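Local coordinates for protein membrane-bound protease PH1510 (Pyrococcus horikoshii, PDB 6M4B) that cleaves proteins preferentially near hydrophobic or aromatic residues, here as the N-terminal protease domain of a membrane-bound enzyme with its nucleophile replaced, at residues D25-Y30 with I42-D47; V70-Y75 with T86-G91; A144-E149 with Y165-V170; R173-L178 with V205-P210. The protein carries 1 engineered substitution. All blocks are in the same frame, centred on the assembly; numbering follows the deposited sequence.

Contact 1: residues D25-Y30 with I42-D47; sequences DQFDRY and IIIELD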
loop_
_atom_site.group_PDB
_atom_site.type_symbol
_atom_site.label_atom_id
_atom_site.label_comp_id
_atom_site.label_asym_id
_atom_site.label_seq_id
_atom_site.Cartn_x
_atom_site.Cartn_y
_atom_site.Cartn_z
ATOM N N ASP A 25 13.701 -2.315 9.680
ATOM C CA ASP A 25 13.836 -3.154 10.927
ATOM C C ASP A 25 13.729 -2.293 12.205
ATOM O O ASP A 25 13.115 -2.721 13.181
ATOM C CB ASP A 25 15.157 -3.947 10.997
ATOM C CG ASP A 25 15.301 -4.979 9.911
ATOM O OD1 ASP A 25 14.319 -5.629 9.507
ATOM O OD2 ASP A 25 16.440 -5.161 9.464
ATOM N N GLN A 26 14.274 -1.076 12.154
ATOM C CA GLN A 26 14.138 -0.122 13.258
ATOM C C GLN A 26 12.653 0.221 13.540
ATOM O O GLN A 26 12.203 0.018 14.657
ATOM C CB GLN A 26 14.922 1.144 13.000
ATOM C CG GLN A 26 16.430 0.934 12.868
ATOM C CD GLN A 26 17.144 2.245 12.607
ATOM O OE1 GLN A 26 17.499 2.568 11.466
ATOM N NE2 GLN A 26 17.272 3.057 13.652
ATOM N N PHE A 27 11.900 0.678 12.526
ATOM C CA PHE A 27 10.439 0.910 12.667
ATOM C C PHE A 27 9.740 -0.340 13.105
ATOM O O PHE A 27 8.837 -0.290 13.959
ATOM C CB PHE A 27 9.773 1.370 11.347
ATOM C CG PHE A 27 9.915 2.835 11.038
ATOM C CD1 PHE A 27 8.928 3.725 11.402
ATOM C CD2 PHE A 27 10.982 3.316 10.331
ATOM C CE1 PHE A 27 9.012 5.070 11.070
ATOM C CE2 PHE A 27 11.084 4.667 10.006
ATOM C CZ PHE A 27 10.084 5.541 10.369
ATOM N N ASP A 28 10.100 -1.479 12.517
ATOM C CA ASP A 28 9.416 -2.729 12.939
ATOM C C ASP A 28 9.625 -3.003 14.449
ATOM O O ASP A 28 8.671 -3.364 15.173
ATOM C CB ASP A 28 9.879 -3.932 12.122
ATOM C CG ASP A 28 9.114 -5.202 12.436
ATOM O OD1 ASP A 28 7.917 -5.167 12.772
ATOM O OD2 ASP A 28 9.721 -6.297 12.328
ATOM N N ARG A 29 10.862 -2.834 14.905
ATOM C CA ARG A 29 11.201 -3.167 16.296
ATOM C C ARG A 29 10.500 -2.199 17.245
ATOM O O ARG A 29 9.784 -2.648 18.148
ATOM C CB ARG A 29 12.733 -3.156 16.515
ATOM C CG ARG A 29 13.204 -3.532 17.922
ATOM C CD ARG A 29 14.764 -3.570 18.040
ATOM N NE ARG A 29 15.183 -3.342 19.437
ATOM C CZ ARG A 29 15.389 -2.148 20.011
ATOM N NH1 ARG A 29 15.767 -2.095 21.288
ATOM N NH2 ARG A 29 15.223 -1.008 19.341
ATOM N N TYR A 30 10.679 -0.893 17.009
ATOM C CA TYR A 30 10.087 0.145 17.862
ATOM C C TYR A 30 8.544 0.035 17.929
ATOM O O TYR A 30 7.930 0.137 18.986
ATOM C CB TYR A 30 10.461 1.537 17.358
ATOM C CG TYR A 30 11.913 1.944 17.503
ATOM C CD1 TYR A 30 12.622 1.701 18.678
ATOM C CD2 TYR A 30 12.572 2.631 16.477
ATOM C CE1 TYR A 30 13.951 2.106 18.820
ATOM C CE2 TYR A 30 13.896 3.046 16.606
ATOM C CZ TYR A 30 14.589 2.772 17.785
ATOM O OH TYR A 30 15.907 3.174 17.939
ATOM N N ILE A 42 2.917 5.626 19.589
ATOM C CA ILE A 42 4.369 5.751 19.498
ATOM C C ILE A 42 4.684 6.968 18.638
ATOM O O ILE A 42 4.093 7.150 17.579
ATOM C CB ILE A 42 5.038 4.471 18.968
ATOM C CG1 ILE A 42 6.569 4.643 18.969
ATOM C CG2 ILE A 42 4.526 4.062 17.602
ATOM C CD1 ILE A 42 7.292 3.392 18.549
ATOM N N ILE A 43 5.572 7.820 19.129
ATOM C CA ILE A 43 6.046 8.991 18.418
ATOM C C ILE A 43 7.429 8.649 17.863
ATOM O O ILE A 43 8.295 8.152 18.569
ATOM C CB ILE A 43 6.182 10.219 19.311
ATOM C CG1 ILE A 43 4.789 10.641 19.834
ATOM C CG2 ILE A 43 6.821 11.380 18.528
ATOM C CD1 ILE A 43 4.848 11.595 21.020
ATOM N N ILE A 44 7.603 8.883 16.573
ATOM C CA ILE A 44 8.855 8.648 15.923
ATOM C C ILE A 44 9.356 9.973 15.456
ATOM O O ILE A 44 8.747 10.596 14.605
ATOM C CB ILE A 44 8.708 7.611 14.823
ATOM C CG1 ILE A 44 8.442 6.274 15.513
ATOM C CG2 ILE A 44 9.961 7.585 13.957
ATOM C CD1 ILE A 44 8.104 5.161 14.586
ATOM N N GLU A 45 10.470 10.392 16.064
ATOM C CA GLU A 45 11.155 11.633 15.730
ATOM C C GLU A 45 12.014 11.359 14.492
ATOM O O GLU A 45 12.955 10.572 14.551
ATOM C CB GLU A 45 12.020 12.109 16.890
ATOM C CG GLU A 45 11.198 12.668 18.049
ATOM C CD GLU A 45 12.026 12.959 19.307
ATOM O OE1 GLU A 45 13.216 12.581 19.341
ATOM O OE2 GLU A 45 11.483 13.545 20.271
ATOM N N LEU A 46 11.636 11.954 13.368
ATOM C CA LEU A 46 12.174 11.549 12.078
ATOM C C LEU A 46 12.975 12.678 11.458
ATOM O O LEU A 46 12.559 13.816 11.476
ATOM C CB LEU A 46 11.046 11.140 11.119
ATOM C CG LEU A 46 11.464 10.668 9.719
ATOM C CD1 LEU A 46 12.137 9.308 9.784
ATOM C CD2 LEU A 46 10.246 10.625 8.832
ATOM N N ASP A 47 14.169 12.341 10.978
ATOM C CA ASP A 47 15.036 13.275 10.254
ATOM C C ASP A 47 15.716 12.452 9.145
ATOM O O ASP A 47 16.569 11.588 9.409
ATOM C CB ASP A 47 16.073 13.899 11.198
ATOM C CG ASP A 47 16.894 15.011 10.540
ATOM O OD1 ASP A 47 16.537 15.469 9.434
ATOM O OD2 ASP A 47 17.868 15.493 11.168
#
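F27 and Y30 of helix 21-36 rest on I42, I44 and L46 of strand 41-47, so the connecting helix of a beta-alpha-beta crossover (strand 9-16, helix 21-36, strand 41-47) packs against the second strand of its own unit. The helix runs almost antiparallel to that strand, with 154° between the two short axes, as is expected when a right-handed crossover returns the chain to a parallel neighbour.

The aromatic contacts come from F27. Its CG is turned back beside the backbone N (chi1 -81°), which places the ring against I44 and L46. I44 crosses the ring obliquely, with CD1 3.6 Å from F27 CD1, and its other branch, CG2, reaches F27 CE1 at 3.9 Å. L46 meets the same ring at its edge, where L46 CD1 lies 4.3 Å from F27 CZ. A flat phenyl suits this place because it can serve a beta-branched isoleucine and a leucine at once without any polar atom to satisfy.

Y30 meets I42 through its CB and backbone carbonyl, not its ring. The extended CG1 arm of I42 points at the helix backbone, and the ring of Y30 carries on to L208 and P210. No hydrogen bond crosses the interface. At the tip of that arm, I42 CD1 touches Y30 CB at 3.9 Å and sits only 3.3 Å from Y30 O.

Contact 2: residues V70-Y75 with T86-G91; sequences VIIYVY and TYIALG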
loop_
_atom_site.group_PDB
_atom_site.type_symbol
_atom_site.label_atom_id
_atom_site.label_comp_id
_atom_site.label_asym_id
_atom_site.label_seq_id
_atom_site.Cartn_x
_atom_site.Cartn_y
_atom_site.Cartn_z
ATOM N N VAL A 70 0.756 5.577 15.279
ATOM C CA VAL A 70 2.099 6.064 14.990
ATOM C C VAL A 70 2.070 7.552 14.577
ATOM O O VAL A 70 1.422 7.948 13.572
ATOM C CB VAL A 70 2.738 5.280 13.829
ATOM C CG1 VAL A 70 4.214 5.676 13.653
ATOM C CG2 VAL A 70 2.604 3.800 14.084
ATOM N N ILE A 71 2.789 8.366 15.315
ATOM C CA ILE A 71 2.874 9.798 15.082
ATOM C C ILE A 71 4.271 10.021 14.511
ATOM O O ILE A 71 5.259 9.635 15.127
ATOM C CB ILE A 71 2.642 10.592 16.373
ATOM C CG1 ILE A 71 1.228 10.303 16.883
ATOM C CG2 ILE A 71 2.811 12.080 16.110
ATOM C CD1 ILE A 71 0.916 10.895 18.230
ATOM N N ILE A 72 4.340 10.660 13.346
ATOM C CA ILE A 72 5.606 11.001 12.750
ATOM C C ILE A 72 5.861 12.460 13.106
ATOM O O ILE A 72 5.035 13.318 12.823
ATOM C CB ILE A 72 5.610 10.760 11.215
ATOM C CG1 ILE A 72 5.403 9.265 10.902
ATOM C CG2 ILE A 72 6.900 11.246 10.621
ATOM C CD1 ILE A 72 6.473 8.330 11.378
ATOM N N TYR A 73 6.995 12.699 13.767
ATOM C CA TYR A 73 7.336 13.989 14.309
ATOM C C TYR A 73 8.650 14.384 13.687
ATOM O O TYR A 73 9.685 13.786 13.977
ATOM C CB TYR A 73 7.457 13.934 15.818
ATOM C CG TYR A 73 7.761 15.246 16.570
ATOM C CD1 TYR A 73 7.475 16.482 16.021
ATOM C CD2 TYR A 73 8.329 15.222 17.855
ATOM C CE1 TYR A 73 7.706 17.651 16.715
ATOM C CE2 TYR A 73 8.585 16.404 18.567
ATOM C CZ TYR A 73 8.241 17.608 18.019
ATOM O OH TYR A 73 8.468 18.798 18.709
ATOM N N VAL A 74 8.580 15.379 12.813
ATOM C CA VAL A 74 9.755 15.859 12.123
ATOM C C VAL A 74 10.521 16.776 13.094
ATOM O O VAL A 74 10.090 17.897 13.419
ATOM C CB VAL A 74 9.415 16.616 10.824
ATOM C CG1 VAL A 74 10.716 16.847 10.030
ATOM C CG2 VAL A 74 8.415 15.811 9.986
ATOM N N TYR A 75 11.652 16.276 13.548
ATOM C CA TYR A 75 12.317 16.779 14.752
ATOM C C TYR A 75 13.753 16.213 14.776
ATOM O O TYR A 75 13.947 15.053 14.344
ATOM C CB TYR A 75 11.519 16.306 15.977
ATOM C CG TYR A 75 12.080 16.702 17.314
ATOM C CD1 TYR A 75 13.075 15.924 17.933
ATOM C CD2 TYR A 75 11.604 17.830 17.984
ATOM C CE1 TYR A 75 13.588 16.281 19.180
ATOM C CE2 TYR A 75 12.122 18.210 19.225
ATOM C CZ TYR A 75 13.101 17.424 19.809
ATOM O OH TYR A 75 13.599 17.777 21.008
ATOM N N THR A 86 8.735 11.880 3.282
ATOM C CA THR A 86 7.447 12.515 3.162
ATOM C C THR A 86 6.320 11.494 3.163
ATOM O O THR A 86 5.299 11.712 3.805
ATOM C CB THR A 86 7.416 13.333 1.907
ATOM O OG1 THR A 86 8.433 14.349 2.005
ATOM C CG2 THR A 86 6.104 13.995 1.712
ATOM N N TYR A 87 6.548 10.359 2.479
ATOM C CA TYR A 87 5.600 9.281 2.355
ATOM C C TYR A 87 5.378 8.588 3.715
ATOM O O TYR A 87 4.264 8.233 4.042
ATOM C CB TYR A 87 6.078 8.204 1.341
ATOM C CG TYR A 87 6.226 8.659 -0.129
ATOM C CD1 TYR A 87 7.335 9.390 -0.561
ATOM C CD2 TYR A 87 5.297 8.274 -1.095
ATOM C CE1 TYR A 87 7.487 9.750 -1.889
ATOM C CE2 TYR A 87 5.464 8.602 -2.414
ATOM C CZ TYR A 87 6.559 9.324 -2.809
ATOM O OH TYR A 87 6.706 9.664 -4.098
ATOM N N ILE A 88 6.442 8.412 4.497
ATOM C CA ILE A 88 6.342 7.830 5.837
ATOM C C ILE A 88 5.421 8.709 6.667
ATOM O O ILE A 88 4.483 8.225 7.272
ATOM C CB ILE A 88 7.754 7.695 6.484
ATOM C CG1 ILE A 88 8.624 6.673 5.705
ATOM C CG2 ILE A 88 7.690 7.230 7.949
ATOM C CD1 ILE A 88 10.107 6.714 6.038
ATOM N N ALA A 89 5.653 10.020 6.612
ATOM C CA ALA A 89 4.781 10.964 7.265
ATOM C C ALA A 89 3.328 10.903 6.771
ATOM O O ALA A 89 2.415 10.691 7.603
ATOM C CB ALA A 89 5.310 12.365 7.111
ATOM N N LEU A 90 3.105 11.013 5.445
ATOM C CA LEU A 90 1.744 10.913 4.896
ATOM C C LEU A 90 1.037 9.608 5.159
ATOM O O LEU A 90 -0.203 9.566 5.195
ATOM C CB LEU A 90 1.703 11.243 3.414
ATOM C CG LEU A 90 2.129 12.647 3.075
ATOM C CD1 LEU A 90 2.330 12.763 1.579
ATOM C CD2 LEU A 90 1.072 13.639 3.548
ATOM N N GLY A 91 1.788 8.542 5.389
ATOM C CA GLY A 91 1.213 7.242 5.698
ATOM C C GLY A 91 0.847 7.019 7.143
ATOM O O GLY A 91 0.334 5.955 7.497
#
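No flat group lies between I72 and its partners I88 and A89; the ring of Y73 is on the other face of strand 70-74, where Y75 CB covers one side of it, 3.7 Å above the ring centre. Beyond that, Y73 OH is hydrogen-bonded to A172 O. The contact itself is an alpha/beta layer of the ClpP/crotonase type: a central strand of the parallel sheet packed against helix 84-90, which directly follows A83, the engineered replacement of the catalytic nucleophile.

One side chain of the strand does the work. Both I72 torsions lie near -60° (chi1 -63°, chi2 -64°), which folds CD1 toward I88 and leaves CG2 to A89. I72 CG2 is 4.0 Å from A89 CB, and I72 CG1 runs 3.9 Å from the carbonyl oxygen I88 O. A methyl at position 89 is small enough to let helix and strand come very near, with the CA atoms of I72 and A89 5.5 Å apart.

I88 lies at about a right angle to I72 and divides its tasks: its longer branch leads away, and the side chain also packs on I59 and I63 of helix 53-64. Its short branch faces the strand, where I88 CG2 meets I72 CD1 at 3.8 Å.

Contact 3: residues A144-E149 with Y165-V170; sequences ATIAEE and YGVIEV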
loop_
_atom_site.group_PDB
_atom_site.type_symbol
_atom_site.label_atom_id
_atom_site.label_comp_id
_atom_site.label_asym_id
_atom_site.label_seq_id
_atom_site.Cartn_x
_atom_site.Cartn_y
_atom_site.Cartn_z
ATOM N N ALA A 144 -4.098 16.164 -1.199
ATOM C CA ALA A 144 -3.533 15.356 -2.285
ATOM C C ALA A 144 -2.981 16.193 -3.462
ATOM O O ALA A 144 -2.036 15.768 -4.108
ATOM C CB ALA A 144 -4.595 14.396 -2.796
ATOM N N THR A 145 -3.511 17.404 -3.671
ATOM C CA THR A 145 -2.963 18.339 -4.631
ATOM C C THR A 145 -1.549 18.734 -4.228
ATOM O O THR A 145 -0.605 18.614 -5.031
ATOM C CB THR A 145 -3.855 19.584 -4.713
ATOM O OG1 THR A 145 -5.133 19.198 -5.179
ATOM C CG2 THR A 145 -3.285 20.666 -5.630
ATOM N N ILE A 146 -1.381 19.143 -2.967
ATOM C CA ILE A 146 -0.051 19.484 -2.444
ATOM C C ILE A 146 0.849 18.283 -2.461
ATOM O O ILE A 146 2.013 18.407 -2.846
ATOM C CB ILE A 146 -0.092 20.051 -0.997
ATOM C CG1 ILE A 146 -0.718 21.450 -1.021
ATOM C CG2 ILE A 146 1.305 20.117 -0.373
ATOM C CD1 ILE A 146 0.097 22.516 -1.730
ATOM N N ALA A 147 0.330 17.133 -2.058
ATOM C CA ALA A 147 1.148 15.906 -2.069
ATOM C C ALA A 147 1.702 15.620 -3.470
ATOM O O ALA A 147 2.863 15.257 -3.622
ATOM C CB ALA A 147 0.366 14.703 -1.547
ATOM N N GLU A 148 0.859 15.776 -4.479
ATOM C CA GLU A 148 1.282 15.608 -5.881
ATOM C C GLU A 148 2.385 16.620 -6.214
ATOM O O GLU A 148 3.418 16.254 -6.742
ATOM C CB GLU A 148 0.097 15.772 -6.844
ATOM C CG GLU A 148 0.516 15.602 -8.303
ATOM C CD GLU A 148 -0.635 15.606 -9.321
ATOM O OE1 GLU A 148 -0.342 15.754 -10.508
ATOM O OE2 GLU A 148 -1.812 15.506 -8.980
ATOM N N GLU A 149 2.209 17.870 -5.800
ATOM C CA GLU A 149 3.250 18.861 -6.035
ATOM C C GLU A 149 4.578 18.587 -5.382
ATOM O O GLU A 149 5.607 19.022 -5.908
ATOM C CB GLU A 149 2.772 20.257 -5.719
ATOM C CG GLU A 149 1.529 20.664 -6.537
ATOM C CD GLU A 149 1.028 22.045 -6.179
ATOM O OE1 GLU A 149 1.709 22.743 -5.430
ATOM O OE2 GLU A 149 -0.011 22.460 -6.684
ATOM N N TYR A 165 -1.823 24.436 4.628
ATOM C CA TYR A 165 -2.361 23.741 3.447
ATOM C C TYR A 165 -2.928 22.324 3.726
ATOM O O TYR A 165 -3.260 21.647 2.775
ATOM C CB TYR A 165 -1.334 23.711 2.298
ATOM C CG TYR A 165 -0.926 25.050 1.664
ATOM C CD1 TYR A 165 -1.822 25.804 0.903
ATOM C CD2 TYR A 165 0.386 25.521 1.764
ATOM C CE1 TYR A 165 -1.421 27.002 0.322
ATOM C CE2 TYR A 165 0.790 26.722 1.198
ATOM C CZ TYR A 165 -0.119 27.453 0.473
ATOM O OH TYR A 165 0.252 28.638 -0.117
ATOM N N GLY A 166 -3.087 21.890 4.991
ATOM C CA GLY A 166 -3.790 20.640 5.310
ATOM C C GLY A 166 -2.986 19.371 5.012
ATOM O O GLY A 166 -3.571 18.331 4.659
ATOM N N VAL A 167 -1.658 19.469 5.131
ATOM C CA VAL A 167 -0.723 18.359 4.983
ATOM C C VAL A 167 -0.330 17.710 6.317
ATOM O O VAL A 167 -0.097 16.511 6.371
ATOM C CB VAL A 167 0.581 18.859 4.347
ATOM C CG1 VAL A 167 1.607 17.767 4.207
ATOM C CG2 VAL A 167 0.254 19.451 3.003
ATOM N N ILE A 168 -0.207 18.507 7.371
ATOM C CA ILE A 168 0.119 17.985 8.709
ATOM C C ILE A 168 -0.946 18.464 9.701
ATOM O O ILE A 168 -1.782 19.293 9.380
ATOM C CB ILE A 168 1.507 18.451 9.173
ATOM C CG1 ILE A 168 1.541 19.972 9.383
ATOM C CG2 ILE A 168 2.574 18.055 8.158
ATOM C CD1 ILE A 168 2.820 20.471 10.005
ATOM N N GLU A 169 -0.884 17.940 10.911
ATOM C CA GLU A 169 -1.881 18.228 11.918
ATOM C C GLU A 169 -1.347 19.126 13.060
ATOM O O GLU A 169 -2.116 19.863 13.617
ATOM C CB GLU A 169 -2.513 16.940 12.471
ATOM C CG GLU A 169 -3.345 16.143 11.472
ATOM C CD GLU A 169 -2.474 15.382 10.475
ATOM O OE1 GLU A 169 -2.622 15.593 9.246
ATOM O OE2 GLU A 169 -1.637 14.577 10.923
ATOM N N VAL A 170 -0.054 19.094 13.344
ATOM C CA VAL A 170 0.473 19.757 14.504
ATOM C C VAL A 170 1.821 20.391 14.223
ATOM O O VAL A 170 2.721 19.773 13.668
ATOM C CB VAL A 170 0.614 18.733 15.693
ATOM C CG1 VAL A 170 1.288 19.363 16.888
ATOM C CG2 VAL A 170 -0.766 18.138 16.091
#
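The first torsions of I146 and V167 each put a methyl branch at the interface. In I146, chi1 of -70° sends CG1 back beside the backbone N and leaves CG2 on the far side from that nitrogen; in V167, chi1 of 178° extends CG1 and turns CG2 toward the helix. The result is a meeting of two methyl branches, I146 CG2 to V167 CG2 at 3.6 Å, with the side chains at about a right angle. The same V167 CG2 also lies 4.1 Å from I146 CB, so the valine methyl covers both the branch point and one arm of the isoleucine.

Y165 takes the other arm. Its CB is 4.1 Å from I146 CG1, while its ring, poorly ordered and at the surface, stands oblique to I146 CD1. Isoleucine suits this position because its two branches can serve two different residues of the loop, and a tyrosine can close the margin while its hydroxyl end remains near solvent.

The loop owes its shape to a Schellman motif that ends helix 159-164: G166 is its C-prime residue, with the positive phi (75°) that glycine tolerates without strain, and V167 comes next, placed to face helix 144-152. N143, just before that helix, fastens the two parts together by polar bonds: its ND2 reaches Y165 O and its OD1 accepts from I146 N. Further along the loop, E169 forms a salt bridge with R142 and also accepts from I95 N, just before strand 170-171, whose V170 pairs through its backbone with I95 and M97.

Contact 4: residues R173-L178 with V205-P210; sequences RDINEL and VRYLAP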
loop_
_atom_site.group_PDB
_atom_site.type_symbol
_atom_site.label_atom_id
_atom_site.label_comp_id
_atom_site.label_asym_id
_atom_site.label_seq_id
_atom_site.Cartn_x
_atom_site.Cartn_y
_atom_site.Cartn_z
ATOM N N ARG A 173 7.002 22.463 19.330
ATOM C CA ARG A 173 8.382 22.749 19.731
ATOM C C ARG A 173 9.036 21.585 20.431
ATOM O O ARG A 173 10.227 21.454 20.351
ATOM C CB ARG A 173 8.405 23.892 20.735
ATOM C CG ARG A 173 7.769 25.201 20.276
ATOM C CD ARG A 173 7.888 26.284 21.348
ATOM N NE ARG A 173 7.684 25.834 22.738
ATOM C CZ ARG A 173 6.569 25.998 23.444
ATOM N NH1 ARG A 173 6.523 25.533 24.708
ATOM N NH2 ARG A 173 5.490 26.590 22.899
ATOM N N ASP A 174 8.248 20.764 21.136
ATOM C CA ASP A 174 8.776 19.595 21.834
ATOM C C ASP A 174 7.698 18.567 22.099
ATOM O O ASP A 174 6.544 18.769 21.722
ATOM C CB ASP A 174 9.447 19.993 23.183
ATOM C CG ASP A 174 8.530 20.842 24.075
ATOM O OD1 ASP A 174 7.288 20.661 24.056
ATOM O OD2 ASP A 174 9.065 21.711 24.792
ATOM N N ILE A 175 8.127 17.441 22.657
ATOM C CA ILE A 175 7.258 16.350 22.939
ATOM C C ILE A 175 6.053 16.804 23.752
ATOM O O ILE A 175 4.927 16.456 23.451
ATOM C CB ILE A 175 8.004 15.178 23.601
ATOM C CG1 ILE A 175 8.963 14.465 22.612
ATOM C CG2 ILE A 175 7.006 14.148 24.099
ATOM C CD1 ILE A 175 8.291 13.834 21.387
ATOM N N ASN A 176 6.284 17.595 24.767
ATOM C CA ASN A 176 5.197 18.050 25.632
ATOM C C ASN A 176 4.142 18.924 24.881
ATOM O O ASN A 176 2.929 18.731 25.053
ATOM C CB ASN A 176 5.824 18.810 26.804
ATOM C CG ASN A 176 4.901 18.931 28.013
ATOM O OD1 ASN A 176 4.946 18.117 28.988
ATOM N ND2 ASN A 176 4.062 19.964 27.973
ATOM N N GLU A 177 4.598 19.859 24.035
ATOM C CA GLU A 177 3.658 20.638 23.217
ATOM C C GLU A 177 2.948 19.700 22.190
ATOM O O GLU A 177 1.771 19.865 21.929
ATOM C CB GLU A 177 4.320 21.869 22.556
ATOM C CG GLU A 177 3.269 22.880 22.107
ATOM C CD GLU A 177 3.794 24.172 21.410
ATOM O OE1 GLU A 177 4.709 24.169 20.550
ATOM O OE2 GLU A 177 3.196 25.234 21.682
ATOM N N LEU A 178 3.650 18.696 21.657
ATOM C CA LEU A 178 3.036 17.734 20.705
ATOM C C LEU A 178 1.858 16.975 21.365
ATOM O O LEU A 178 0.703 17.018 20.864
ATOM C CB LEU A 178 4.087 16.771 20.121
ATOM C CG LEU A 178 3.656 15.706 19.079
ATOM C CD1 LEU A 178 4.857 15.151 18.359
ATOM C CD2 LEU A 178 2.949 14.527 19.733
ATOM N N VAL A 205 5.654 9.277 29.302
ATOM C CA VAL A 205 6.522 9.247 28.139
ATOM C C VAL A 205 7.684 8.302 28.430
ATOM O O VAL A 205 8.309 8.444 29.440
ATOM C CB VAL A 205 7.055 10.638 27.844
ATOM C CG1 VAL A 205 8.024 10.594 26.660
ATOM C CG2 VAL A 205 5.887 11.595 27.579
ATOM N N ARG A 206 7.943 7.324 27.568
ATOM C CA ARG A 206 9.131 6.445 27.679
ATOM C C ARG A 206 9.941 6.445 26.383
ATOM O O ARG A 206 9.376 6.343 25.312
ATOM C CB ARG A 206 8.718 5.020 28.001
ATOM C CG ARG A 206 8.010 4.860 29.328
ATOM C CD ARG A 206 7.628 3.406 29.516
ATOM N NE ARG A 206 7.063 3.144 30.844
ATOM C CZ ARG A 206 6.460 2.012 31.195
ATOM N NH1 ARG A 206 5.971 1.886 32.421
ATOM N NH2 ARG A 206 6.332 1.007 30.329
ATOM N N TYR A 207 11.249 6.594 26.479
ATOM C CA TYR A 207 12.134 6.673 25.309
ATOM C C TYR A 207 12.623 5.282 24.970
ATOM O O TYR A 207 12.971 4.540 25.838
ATOM C CB TYR A 207 13.265 7.712 25.515
ATOM C CG TYR A 207 12.736 9.136 25.460
ATOM C CD1 TYR A 207 12.066 9.677 26.534
ATOM C CD2 TYR A 207 12.847 9.928 24.287
ATOM C CE1 TYR A 207 11.522 10.974 26.484
ATOM C CE2 TYR A 207 12.322 11.239 24.233
ATOM C CZ TYR A 207 11.644 11.751 25.329
ATOM O OH TYR A 207 11.085 13.031 25.372
ATOM N N LEU A 208 12.561 4.910 23.702
ATOM C CA LEU A 208 13.119 3.653 23.253
ATOM C C LEU A 208 14.438 3.975 22.634
ATOM O O LEU A 208 14.559 4.955 21.871
ATOM C CB LEU A 208 12.238 2.971 22.208
ATOM C CG LEU A 208 10.891 2.521 22.741
ATOM C CD1 LEU A 208 10.050 2.056 21.585
ATOM C CD2 LEU A 208 11.045 1.417 23.782
ATOM N N ALA A 209 15.428 3.146 22.957
ATOM C CA ALA A 209 16.800 3.369 22.519
ATOM C C ALA A 209 17.173 2.331 21.430
ATOM O O ALA A 209 16.626 1.222 21.394
ATOM C CB ALA A 209 17.755 3.321 23.725
ATOM N N PRO A 210 18.089 2.704 20.522
ATOM C CA PRO A 210 18.571 1.738 19.516
ATOM C C PRO A 210 19.379 0.620 20.170
ATOM O O PRO A 210 20.182 0.909 21.048
ATOM C CB PRO A 210 19.403 2.603 18.551
ATOM C CG PRO A 210 19.713 3.870 19.283
ATOM C CD PRO A 210 18.707 4.041 20.388
#
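I175 lies along the end of the Y207 side chain, the two sliding past each other in opposite directions. The phenol tip does the touching: Y207 OH is 3.8 Å from I175 CG1 and 4.2 Å from I175 CB, a van der Waals contact between the hydroxyl oxygen and aliphatic carbon and not a polar bond. With chi1 of -70°, I175 holds CG1 beside its backbone N, next to the phenol oxygen, and leaves CG2 to face V205. That second meeting is slight, I175 CG2 to V205 CG2 at 4.5 Å. V205 and Y207 stand two residues apart on their strand and hence on the same face, so a branched and an aromatic residue can share one isoleucine. A long tyrosine suits the outer strand, since its length lets the hydroxyl end reach the helix and it can keep its ring partly at the surface.

I175 is the first residue of helix 175-182, whose start is fixed by polar groups. D174 is the N-cap: its OD1 accepts from E177 N at 2.8 Å, met nearly along the C-O axis. The side chain of E177 in turn accepts from R173 N through the anti lone pair of OE1, while its OE2 forms a salt bridge with R173 NH2 at 2.9 Å. I175 also packs on I43, E45 and Y73.

The whole is an N-capped helix laid over the face of a parallel sheet opposite helix 21-36, with edge strand 204-207 at its flank, as in the layered alpha/beta architecture of the ClpP/crotonase clan.

From the N terminus the four contacts follow in series, none nesting or crossing. Contact 1 closes the short loop from helix 21-36 to strand 41-47; contact 2 closes the connection from strand 70-74 through strand 80-82 and the engineered A83 to helix 84-90. Their strands are neighbours in the sheet, joined by probable backbone bonds such as L46 N to Y73 O. Contact 3 ties the peripheral helix 144-152 to the loop after helix 159-164, and L90 of contact 2 touches A147 and V167 there. Contact 4 begins soon after contact 3 ends and spans the longest loop, bringing 205-210 back to the sheet, where P210 packs against Y30 of contact 1.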